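Local coordinates for protein VIN1 (Oscarella pearsei, PDB 6BFI) that binds actin filaments and may play a role in cell-cell adhesion, as a sponge homolog of vinculin, at residues L292-R296 with L329-E333; D280-S284 with A350-A354; E301-V305 with L423-S427; S267-A272 with S426-D432. All blocks are in the same frame, centred on the assembly; numbering follows the deposited sequence.

How the interactions relate
Following the chain from the N terminus, helix 268-283 runs from interaction 4 at its start to interaction 2 at its end. Helix 289-306 then carries interaction 1 near its first turns and interaction 3 near its last. Interaction 1 closes the shortest loop, to helix 312-338, and lies within the loop that interaction 2 closes to helix 344-375; the two touch through V295 and L282. These contacts pack four consecutive helices into a bundle. Interaction 3 crosses both in chain order, reaching helix 399-427. Interaction 4 spans all the others, ending on the same S426-S427, so interactions 3 and 4 together tie this bundle to the following helices.

Interaction 1: residues L292-R296 with L329-E333; sequences LDAVR and LKELE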
loop_
_atom_site.group_PDB
_atom_site.type_symbol
_atom_site.label_atom_id
_atom_site.label_comp_id
_atom_site.label_asym_id
_atom_site.label_seq_id
_atom_site.Cartn_x
_atom_site.Cartn_y
_atom_site.Cartn_z
ATOM N N LEU A 292 -12.547 28.087 -4.111
ATOM C CA LEU A 292 -12.370 28.283 -5.547
ATOM C C LEU A 292 -10.994 27.825 -6.014
ATOM O O LEU A 292 -10.860 27.327 -7.138
ATOM C CB LEU A 292 -12.602 29.748 -5.916
ATOM C CG LEU A 292 -14.029 30.259 -5.708
ATOM C CD1 LEU A 292 -14.228 31.607 -6.389
ATOM C CD2 LEU A 292 -15.050 29.245 -6.206
ATOM N N ASP A 293 -9.965 27.976 -5.177
ATOM C CA ASP A 293 -8.652 27.443 -5.530
ATOM C C ASP A 293 -8.702 25.925 -5.662
ATOM O O ASP A 293 -8.171 25.355 -6.625
ATOM C CB ASP A 293 -7.611 27.865 -4.492
ATOM C CG ASP A 293 -7.234 29.331 -4.604
ATOM O OD1 ASP A 293 -7.371 29.898 -5.709
ATOM O OD2 ASP A 293 -6.801 29.918 -3.588
ATOM N N ALA A 294 -9.347 25.253 -4.703
ATOM C CA ALA A 294 -9.493 23.802 -4.801
ATOM C C ALA A 294 -10.273 23.405 -6.053
ATOM O O ALA A 294 -9.915 22.436 -6.738
ATOM C CB ALA A 294 -10.174 23.259 -3.546
ATOM N N VAL A 295 -11.337 24.148 -6.371
ATOM C CA VAL A 295 -12.116 23.869 -7.576
ATOM C C VAL A 295 -11.243 24.003 -8.816
ATOM O O VAL A 295 -11.314 23.178 -9.738
ATOM C CB VAL A 295 -13.344 24.796 -7.646
ATOM C CG1 VAL A 295 -14.056 24.636 -8.979
ATOM C CG2 VAL A 295 -14.296 24.509 -6.495
ATOM N N ARG A 296 -10.398 25.037 -8.858
ATOM C CA ARG A 296 -9.517 25.219 -10.006
ATOM C C ARG A 296 -8.503 24.086 -10.109
ATOM O O ARG A 296 -8.155 23.656 -11.216
ATOM C CB ARG A 296 -8.820 26.577 -9.925
ATOM C CG ARG A 296 -9.754 27.746 -10.222
ATOM C CD ARG A 296 -9.022 29.077 -10.302
ATOM N NE ARG A 296 -9.813 30.079 -11.014
ATOM C CZ ARG A 296 -10.704 30.881 -10.438
ATOM N NH1 ARG A 296 -10.922 30.808 -9.132
ATOM N NH2 ARG A 296 -11.378 31.759 -11.169
ATOM N N LEU A 329 -17.257 29.711 -12.454
ATOM C CA LEU A 329 -16.398 30.368 -11.472
ATOM C C LEU A 329 -16.310 31.866 -11.730
ATOM O O LEU A 329 -16.378 32.670 -10.791
ATOM C CB LEU A 329 -15.006 29.736 -11.483
ATOM C CG LEU A 329 -14.733 28.722 -10.370
ATOM C CD1 LEU A 329 -15.802 27.641 -10.342
ATOM C CD2 LEU A 329 -13.350 28.109 -10.533
ATOM N N LYS A 330 -16.155 32.262 -12.996
ATOM C CA LYS A 330 -16.135 33.684 -13.323
ATOM C C LYS A 330 -17.444 34.356 -12.928
ATOM O O LYS A 330 -17.443 35.474 -12.395
ATOM C CB LYS A 330 -15.858 33.872 -14.814
ATOM C CG LYS A 330 -14.541 33.265 -15.270
ATOM C CD LYS A 330 -14.587 32.872 -16.737
ATOM C CE LYS A 330 -13.375 32.034 -17.120
ATOM N NZ LYS A 330 -13.477 31.502 -18.508
ATOM N N GLU A 331 -18.573 33.682 -13.167
ATOM C CA GLU A 331 -19.866 34.237 -12.774
ATOM C C GLU A 331 -19.967 34.392 -11.260
ATOM O O GLU A 331 -20.475 35.406 -10.764
ATOM C CB GLU A 331 -20.995 33.354 -13.305
ATOM C CG GLU A 331 -21.129 33.374 -14.821
ATOM C CD GLU A 331 -22.195 32.422 -15.332
ATOM O OE1 GLU A 331 -22.125 31.216 -15.016
ATOM O OE2 GLU A 331 -23.110 32.883 -16.047
ATOM N N LEU A 332 -19.483 33.400 -10.507
ATOM C CA LEU A 332 -19.516 33.495 -9.052
ATOM C C LEU A 332 -18.642 34.636 -8.549
ATOM O O LEU A 332 -19.020 35.354 -7.616
ATOM C CB LEU A 332 -19.078 32.173 -8.425
ATOM C CG LEU A 332 -20.160 31.105 -8.283
ATOM C CD1 LEU A 332 -19.556 29.809 -7.767
ATOM C CD2 LEU A 332 -21.268 31.590 -7.359
ATOM N N GLU A 333 -17.465 34.818 -9.154
ATOM C CA GLU A 333 -16.589 35.905 -8.727
ATOM C C GLU A 333 -17.170 37.269 -9.078
ATOM O O GLU A 333 -16.991 38.229 -8.319
ATOM C CB GLU A 333 -15.199 35.726 -9.337
ATOM C CG GLU A 333 -14.291 34.828 -8.504
ATOM C CD GLU A 333 -13.124 34.265 -9.293
ATOM O OE1 GLU A 333 -13.207 34.227 -10.538
ATOM O OE2 GLU A 333 -12.124 33.857 -8.664
#
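R296 and L329 lie side by side, each reaching out toward the other's helix, so that methyl CD2 of L329 lies over the centre of one face of the R296 guanidinium, 3.8 Å above its plane. The same methyl rests on the aliphatic part of the arginine, 3.6 Å from R296 CG. Its aliphatic chain stretched out, R296 carries the charged group past the leucine to E333, which reaches in from the opposite direction. R296 and E333 form a salt bridge, their planar groups 25° from parallel. Its straighter bond runs from R296 NH2 to E333 OE1, 3.1 Å long with an N-H...O angle of 154°. NH2 comes to the syn side of OE1 but well out of the carboxylate plane, while OE1 lies in the guanidinium plane. E333 OE2 receives two weak bonds, from NH1 and NH2 of R296. Helices 289-306 and 312-338 are here nearly antiparallel (168°) neighbours in a helical bundle of the vinculin family, their segment axes 12.1 Å apart. The salt bridge lies at the margin of a buried apolar seam. Within the seam, V295 CG1 meets L329 CD1 at 3.7 Å, while L292 CD2 approaches L329 CG. Beside them L292 lies alongside E333, its CD1 3.9 Å from the glutamate CG. Helix 268-283 covers V295 through A278 and L282, and L349 of helix 344-375 packs on L332.

Interaction 2: residues D280-S284 with A350-A354; sequences DALAS and AHAAA
L282 packs against the small side chains of A350, A353 and A354 on helix 344-375, within a segment that begins at D280. D280 itself, off the interface, is salt-bridged to R621. At L282 the backbones are near, its CA 5.2 Å from that of A350. Its CB sits 3.6 Å from A354 CB and also close to the carbonyl oxygen of A350. CG stands anti to the carbonyl carbon (chi1 -80°), and the two methyls divide the helix face between them: CD1 touches A353 CB at 3.8 Å, CD2 touches A350 CB at 4.0 Å. L282 also packs on V295 of helix 289-306. Cut back to an alanine, this residue would lose both methyls, which is likely to open a gap between A350, A353 and V295. A283 comes nearer still, its CA 4.5 Å from that of H351, with A354 CB set against its backbone N. The H351 ring turns its edge to A283, CD2 lying 3.8 Å from A283 O, while its NE2 is hydrogen-bonded to P625 O. S284 leaves the helix and folds its OG back onto A281 O at 2.7 Å, above the carbonyl plane. No hydrogen bond joins the two segments: alanines bring the bundle helices close, and the contact rests on van der Waals packing, with the polar ends of D280 and H351 engaged by the 621-625 region.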
loop_
_atom_site.group_PDB
_atom_site.type_symbol
_atom_site.label_atom_id
_atom_site.label_comp_id
_atom_site.label_asym_id
_atom_site.label_seq_id
_atom_site.Cartn_x
_atom_site.Cartn_y
_atom_site.Cartn_z
ATOM N N ASP A 280 -18.474 19.585 -1.199
ATOM C CA ASP A 280 -19.206 19.865 0.031
ATOM C C ASP A 280 -19.187 21.351 0.365
ATOM O O ASP A 280 -20.188 21.897 0.848
ATOM C CB ASP A 280 -18.633 19.045 1.185
ATOM C CG ASP A 280 -19.148 17.620 1.196
ATOM O OD1 ASP A 280 -19.709 17.185 0.170
ATOM O OD2 ASP A 280 -18.990 16.933 2.230
ATOM N N ALA A 281 -18.060 22.026 0.123
ATOM C CA ALA A 281 -18.009 23.457 0.398
ATOM C C ALA A 281 -18.848 24.251 -0.593
ATOM O O ALA A 281 -19.402 25.296 -0.235
ATOM C CB ALA A 281 -16.565 23.952 0.386
ATOM N N LEU A 282 -18.954 23.784 -1.838
ATOM C CA LEU A 282 -19.803 24.479 -2.801
ATOM C C LEU A 282 -21.280 24.226 -2.519
ATOM O O LEU A 282 -22.105 25.137 -2.642
ATOM C CB LEU A 282 -19.445 24.056 -4.225
ATOM C CG LEU A 282 -18.215 24.736 -4.833
ATOM C CD1 LEU A 282 -17.934 24.193 -6.227
ATOM C CD2 LEU A 282 -18.412 26.242 -4.871
ATOM N N ALA A 283 -21.630 22.994 -2.139
ATOM C CA ALA A 283 -23.022 22.674 -1.844
ATOM C C ALA A 283 -23.529 23.444 -0.632
ATOM O O ALA A 283 -24.737 23.681 -0.510
ATOM C CB ALA A 283 -23.182 21.171 -1.625
ATOM N N SER A 284 -22.632 23.838 0.270
ATOM C CA SER A 284 -22.991 24.767 1.332
ATOM C C SER A 284 -23.043 26.178 0.759
ATOM O O SER A 284 -23.502 26.376 -0.370
ATOM C CB SER A 284 -21.998 24.677 2.494
ATOM O OG SER A 284 -20.696 25.072 2.096
ATOM N N ALA A 350 -23.445 28.260 -6.774
ATOM C CA ALA A 350 -22.392 27.450 -6.170
ATOM C C ALA A 350 -22.805 25.987 -6.079
ATOM O O ALA A 350 -21.988 25.090 -6.316
ATOM C CB ALA A 350 -22.037 27.993 -4.787
ATOM N N HIS A 351 -24.068 25.727 -5.734
ATOM C CA HIS A 351 -24.557 24.353 -5.686
ATOM C C HIS A 351 -24.538 23.718 -7.071
ATOM O O HIS A 351 -24.169 22.545 -7.224
ATOM C CB HIS A 351 -25.966 24.326 -5.093
ATOM C CG HIS A 351 -26.461 22.951 -4.768
ATOM N ND1 HIS A 351 -26.938 22.084 -5.727
ATOM C CD2 HIS A 351 -26.561 22.296 -3.587
ATOM C CE1 HIS A 351 -27.304 20.953 -5.153
ATOM N NE2 HIS A 351 -27.087 21.056 -3.854
ATOM N N ALA A 352 -24.926 24.483 -8.097
ATOM C CA ALA A 352 -24.816 23.990 -9.466
ATOM C C ALA A 352 -23.367 23.681 -9.821
ATOM O O ALA A 352 -23.083 22.689 -10.503
ATOM C CB ALA A 352 -25.407 25.005 -10.443
ATOM N N ALA A 353 -22.433 24.520 -9.360
ATOM C CA ALA A 353 -21.019 24.230 -9.571
ATOM C C ALA A 353 -20.614 22.938 -8.876
ATOM O O ALA A 353 -19.803 22.169 -9.406
ATOM C CB ALA A 353 -20.160 25.393 -9.080
ATOM N N ALA A 354 -21.171 22.679 -7.692
ATOM C CA ALA A 354 -20.877 21.433 -6.992
ATOM C C ALA A 354 -21.349 20.233 -7.801
ATOM O O ALA A 354 -20.618 19.244 -7.962
ATOM C CB ALA A 354 -21.528 21.443 -5.607
#

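Interaction 3: residues E301-V305 with L423-S427; sequences EGRRV and LVASS
The hydroxyl of S427 sits between E301 and R304, giving its proton to one and accepting from the other. S427 OG donates to E301 OE2 over 2.7 Å, meeting the carboxylate on its syn side and somewhat out of its plane. The same oxygen accepts from R304 NH2, also at 2.7 Å, with an N-H...O angle of 155° and S427 OG lying in the guanidinium plane. Without this hydroxyl, as with an alanine at S427, E301 OE2 and R304 NH2 would probably lose the atom that joins them, and the arginine head would be freer to turn. A water adds a bridge, donating to E301 OE2 and to the backbone oxygen of S427. E301 and R304 also pair with each other: R304 NE and E301 OE1, 3.4 Å apart, form a salt bridge whose hydrogen bond is weak, and the bend of the arginine at chi3 (88°) turns its head toward the glutamate. The contact ties helix 289-306, packed with helices 312-338 and 344-375 in this vinculin-family chain, to the end of helix 399-427; the segments are nearly antiparallel (173°). Carbon atoms of L423 and S426 lie against the arginine nitrogen, L423 CD1 at 3.6 Å and S426 CB at 3.7 Å from R304 NH2. V305 places CG2 near S427 OG (3.9 Å) while packing on I364, A367 and L368 of helix 344-375.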
loop_
_atom_site.group_PDB
_atom_site.type_symbol
_atom_site.label_atom_id
_atom_site.label_comp_id
_atom_site.label_asym_id
_atom_site.label_seq_id
_atom_site.Cartn_x
_atom_site.Cartn_y
_atom_site.Cartn_z
ATOM N N GLU A 301 -6.992 18.916 -12.837
ATOM C CA GLU A 301 -6.961 17.459 -12.905
ATOM C C GLU A 301 -7.837 16.947 -14.042
ATOM O O GLU A 301 -7.462 16.002 -14.751
ATOM C CB GLU A 301 -7.396 16.860 -11.566
ATOM C CG GLU A 301 -7.646 15.355 -11.585
ATOM C CD GLU A 301 -6.372 14.525 -11.696
ATOM O OE1 GLU A 301 -5.267 15.103 -11.793
ATOM O OE2 GLU A 301 -6.477 13.281 -11.679
ATOM N N GLY A 302 -9.000 17.569 -14.243
ATOM C CA GLY A 302 -9.859 17.173 -15.348
ATOM C C GLY A 302 -9.190 17.344 -16.698
ATOM O O GLY A 302 -9.277 16.465 -17.561
ATOM N N ARG A 303 -8.507 18.474 -16.902
ATOM C CA ARG A 303 -7.820 18.692 -18.172
ATOM C C ARG A 303 -6.607 17.781 -18.316
ATOM O O ARG A 303 -6.295 17.334 -19.429
ATOM C CB ARG A 303 -7.420 20.162 -18.303
ATOM C CG ARG A 303 -8.609 21.112 -18.255
ATOM C CD ARG A 303 -8.198 22.571 -18.356
ATOM N NE ARG A 303 -9.360 23.451 -18.256
ATOM C CZ ARG A 303 -9.301 24.780 -18.236
ATOM N NH1 ARG A 303 -8.130 25.398 -18.311
ATOM N NH2 ARG A 303 -10.416 25.491 -18.140
ATOM N N ARG A 304 -5.919 17.495 -17.207
ATOM C CA ARG A 304 -4.805 16.553 -17.244
ATOM C C ARG A 304 -5.268 15.180 -17.709
ATOM O O ARG A 304 -4.617 14.548 -18.548
ATOM C CB ARG A 304 -4.150 16.453 -15.866
ATOM C CG ARG A 304 -2.841 15.680 -15.857
ATOM C CD ARG A 304 -2.455 15.243 -14.450
ATOM N NE ARG A 304 -3.036 13.950 -14.100
ATOM C CZ ARG A 304 -2.430 12.782 -14.294
ATOM N NH1 ARG A 304 -1.217 12.742 -14.833
ATOM N NH2 ARG A 304 -3.032 11.651 -13.947
ATOM N N VAL A 305 -6.395 14.702 -17.175
ATOM C CA VAL A 305 -6.940 13.432 -17.642
ATOM C C VAL A 305 -7.433 13.553 -19.080
ATOM O O VAL A 305 -7.337 12.595 -19.859
ATOM C CB VAL A 305 -8.055 12.951 -16.695
ATOM C CG1 VAL A 305 -8.683 11.665 -17.208
ATOM C CG2 VAL A 305 -7.502 12.751 -15.290
ATOM N N LEU A 423 -1.601 5.864 -14.999
ATOM C CA LEU A 423 -2.715 6.807 -14.996
ATOM C C LEU A 423 -3.746 6.427 -13.942
ATOM O O LEU A 423 -4.219 7.279 -13.184
ATOM C CB LEU A 423 -3.365 6.867 -16.379
ATOM C CG LEU A 423 -4.623 7.736 -16.474
ATOM C CD1 LEU A 423 -4.294 9.193 -16.190
ATOM C CD2 LEU A 423 -5.290 7.595 -17.832
ATOM N N VAL A 424 -4.108 5.144 -13.885
ATOM C CA VAL A 424 -5.059 4.680 -12.878
ATOM C C VAL A 424 -4.518 4.939 -11.477
ATOM O O VAL A 424 -5.251 5.382 -10.584
ATOM C CB VAL A 424 -5.382 3.190 -13.098
ATOM C CG1 VAL A 424 -6.015 2.590 -11.857
ATOM C CG2 VAL A 424 -6.300 3.027 -14.297
ATOM N N ALA A 425 -3.225 4.683 -11.269
ATOM C CA ALA A 425 -2.629 4.911 -9.959
ATOM C C ALA A 425 -2.616 6.391 -9.596
ATOM O O ALA A 425 -2.654 6.738 -8.409
ATOM C CB ALA A 425 -1.209 4.342 -9.924
ATOM N N SER A 426 -2.570 7.275 -10.593
ATOM C CA SER A 426 -2.491 8.706 -10.326
ATOM C C SER A 426 -3.849 9.393 -10.256
ATOM O O SER A 426 -3.939 10.481 -9.678
ATOM C CB SER A 426 -1.643 9.400 -11.395
ATOM O OG SER A 426 -0.269 9.106 -11.225
ATOM N N SER A 427 -4.901 8.796 -10.823
ATOM C CA SER A 427 -6.184 9.485 -10.915
ATOM C C SER A 427 -7.383 8.582 -10.646
ATOM O O SER A 427 -8.517 8.995 -10.915
ATOM C CB SER A 427 -6.346 10.132 -12.297
ATOM O OG SER A 427 -5.287 11.034 -12.567
HETATM O O HOH W 1 -8.856 11.922 -10.609
#

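Interaction 4: residues S267-A272 with S426-D432; sequences SAASLA and SSGGCSD
A268, in the first turn of helix 268-283, lies against the turn that follows helix 399-427, its CA 4.9 Å from that of G429, where the turn takes a positive phi (66°). The A268 methyl sits in the bend of this turn. It is 3.7 Å from S426 O and 3.9 Å from both G429 N and C430 O, so one methyl meets several backbone atoms of the turn, with C430 SG at the edge of contact. One turn along the helix, L271 CD1 reaches S426 O, and the leucine side chain also touches E301 of helix 289-306. A272 CB lies 4.2 Å from G429 CA. Next to A268, A269 brings its methyl to 3.5 Å from C430 O. At the start of the helix S267 meets D432: OG and OD1 are 3.1 Å apart, a possible hydrogen bond that is not settled, because S270 OG, 3.2 Å from S267 OG, may compete for the proton. The first torsion of S267 (chi1 62°) swings OG to where it can approach both D432 and S270, and its CB also lies close to the D432 carboxylate. S427 OG is taken up by E301 and R304. S267 and S431 each occupy an N-cap position, so two helix starts come together here. The arrangement is that of a helix N-terminus packed on an interhelical turn, joining helix 268-283 to the connection between helices 399-427 and 432-449 in this vinculin-family fold.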
loop_
_atom_site.group_PDB
_atom_site.type_symbol
_atom_site.label_atom_id
_atom_site.label_comp_id
_atom_site.label_asym_id
_atom_site.label_seq_id
_atom_site.Cartn_x
_atom_site.Cartn_y
_atom_site.Cartn_z
ATOM N N SER A 267 -1.586 13.009 -4.095
ATOM C CA SER A 267 -1.807 11.637 -4.515
ATOM C C SER A 267 -3.206 11.500 -5.112
ATOM O O SER A 267 -3.953 12.472 -5.244
ATOM C CB SER A 267 -1.612 10.680 -3.336
ATOM O OG SER A 267 -2.549 10.949 -2.306
ATOM N N ALA A 268 -3.563 10.268 -5.481
ATOM C CA ALA A 268 -4.896 10.024 -6.022
ATOM C C ALA A 268 -5.962 10.166 -4.944
ATOM O O ALA A 268 -7.016 10.770 -5.178
ATOM C CB ALA A 268 -4.961 8.641 -6.666
ATOM N N ALA A 269 -5.707 9.611 -3.758
ATOM C CA ALA A 269 -6.656 9.742 -2.657
ATOM C C ALA A 269 -6.803 11.192 -2.213
ATOM O O ALA A 269 -7.889 11.605 -1.792
ATOM C CB ALA A 269 -6.217 8.866 -1.482
ATOM N N SER A 270 -5.725 11.976 -2.299
ATOM C CA SER A 270 -5.813 13.391 -1.953
ATOM C C SER A 270 -6.521 14.187 -3.040
ATOM O O SER A 270 -7.173 15.192 -2.740
ATOM C CB SER A 270 -4.420 13.962 -1.697
ATOM O OG SER A 270 -3.828 13.355 -0.562
ATOM N N LEU A 271 -6.395 13.767 -4.300
ATOM C CA LEU A 271 -7.176 14.390 -5.363
ATOM C C LEU A 271 -8.661 14.124 -5.168
ATOM O O LEU A 271 -9.483 15.043 -5.254
ATOM C CB LEU A 271 -6.708 13.886 -6.727
ATOM C CG LEU A 271 -5.481 14.579 -7.319
ATOM C CD1 LEU A 271 -4.978 13.829 -8.544
ATOM C CD2 LEU A 271 -5.807 16.024 -7.668
ATOM N N ALA A 272 -9.024 12.866 -4.903
ATOM C CA ALA A 272 -10.420 12.541 -4.634
ATOM C C ALA A 272 -10.940 13.309 -3.426
ATOM O O ALA A 272 -12.046 13.867 -3.459
ATOM C CB ALA A 272 -10.575 11.036 -4.418
ATOM N N SER A 426 -2.570 7.275 -10.593
ATOM C CA SER A 426 -2.491 8.706 -10.326
ATOM C C SER A 426 -3.849 9.393 -10.256
ATOM O O SER A 426 -3.939 10.481 -9.678
ATOM C CB SER A 426 -1.643 9.400 -11.395
ATOM O OG SER A 426 -0.269 9.106 -11.225
ATOM N N SER A 427 -4.901 8.796 -10.823
ATOM C CA SER A 427 -6.184 9.485 -10.915
ATOM C C SER A 427 -7.383 8.582 -10.646
ATOM O O SER A 427 -8.517 8.995 -10.915
ATOM C CB SER A 427 -6.346 10.132 -12.297
ATOM O OG SER A 427 -5.287 11.034 -12.567
ATOM N N GLY A 428 -7.180 7.379 -10.125
ATOM C CA GLY A 428 -8.280 6.462 -9.928
ATOM C C GLY A 428 -8.945 6.517 -8.580
ATOM O O GLY A 428 -9.812 5.684 -8.297
ATOM N N GLY A 429 -8.575 7.475 -7.733
ATOM C CA GLY A 429 -9.166 7.559 -6.413
ATOM C C GLY A 429 -8.844 6.402 -5.500
ATOM O O GLY A 429 -9.613 6.122 -4.578
ATOM N N CYS A 430 -7.732 5.710 -5.729
ATOM C CA CYS A 430 -7.340 4.598 -4.878
ATOM C C CYS A 430 -6.486 5.093 -3.713
ATOM O O CYS A 430 -5.885 6.169 -3.763
ATOM C CB CYS A 430 -6.576 3.545 -5.682
ATOM S SG CYS A 430 -5.137 4.178 -6.576
ATOM N N SER A 431 -6.447 4.290 -2.652
ATOM C CA SER A 431 -5.623 4.625 -1.501
ATOM C C SER A 431 -4.144 4.599 -1.877
ATOM O O SER A 431 -3.745 4.079 -2.923
ATOM C CB SER A 431 -5.885 3.659 -0.345
ATOM O OG SER A 431 -5.391 2.366 -0.642
ATOM N N ASP A 432 -3.322 5.179 -0.997
ATOM C CA ASP A 432 -1.892 5.280 -1.266
ATOM C C ASP A 432 -1.229 3.911 -1.328
ATOM O O ASP A 432 -0.254 3.724 -2.068
ATOM C CB ASP A 432 -1.224 6.144 -0.197
ATOM C CG ASP A 432 -1.801 7.542 -0.134
ATOM O OD1 ASP A 432 -2.001 8.153 -1.205
ATOM O OD2 ASP A 432 -2.062 8.028 0.985
#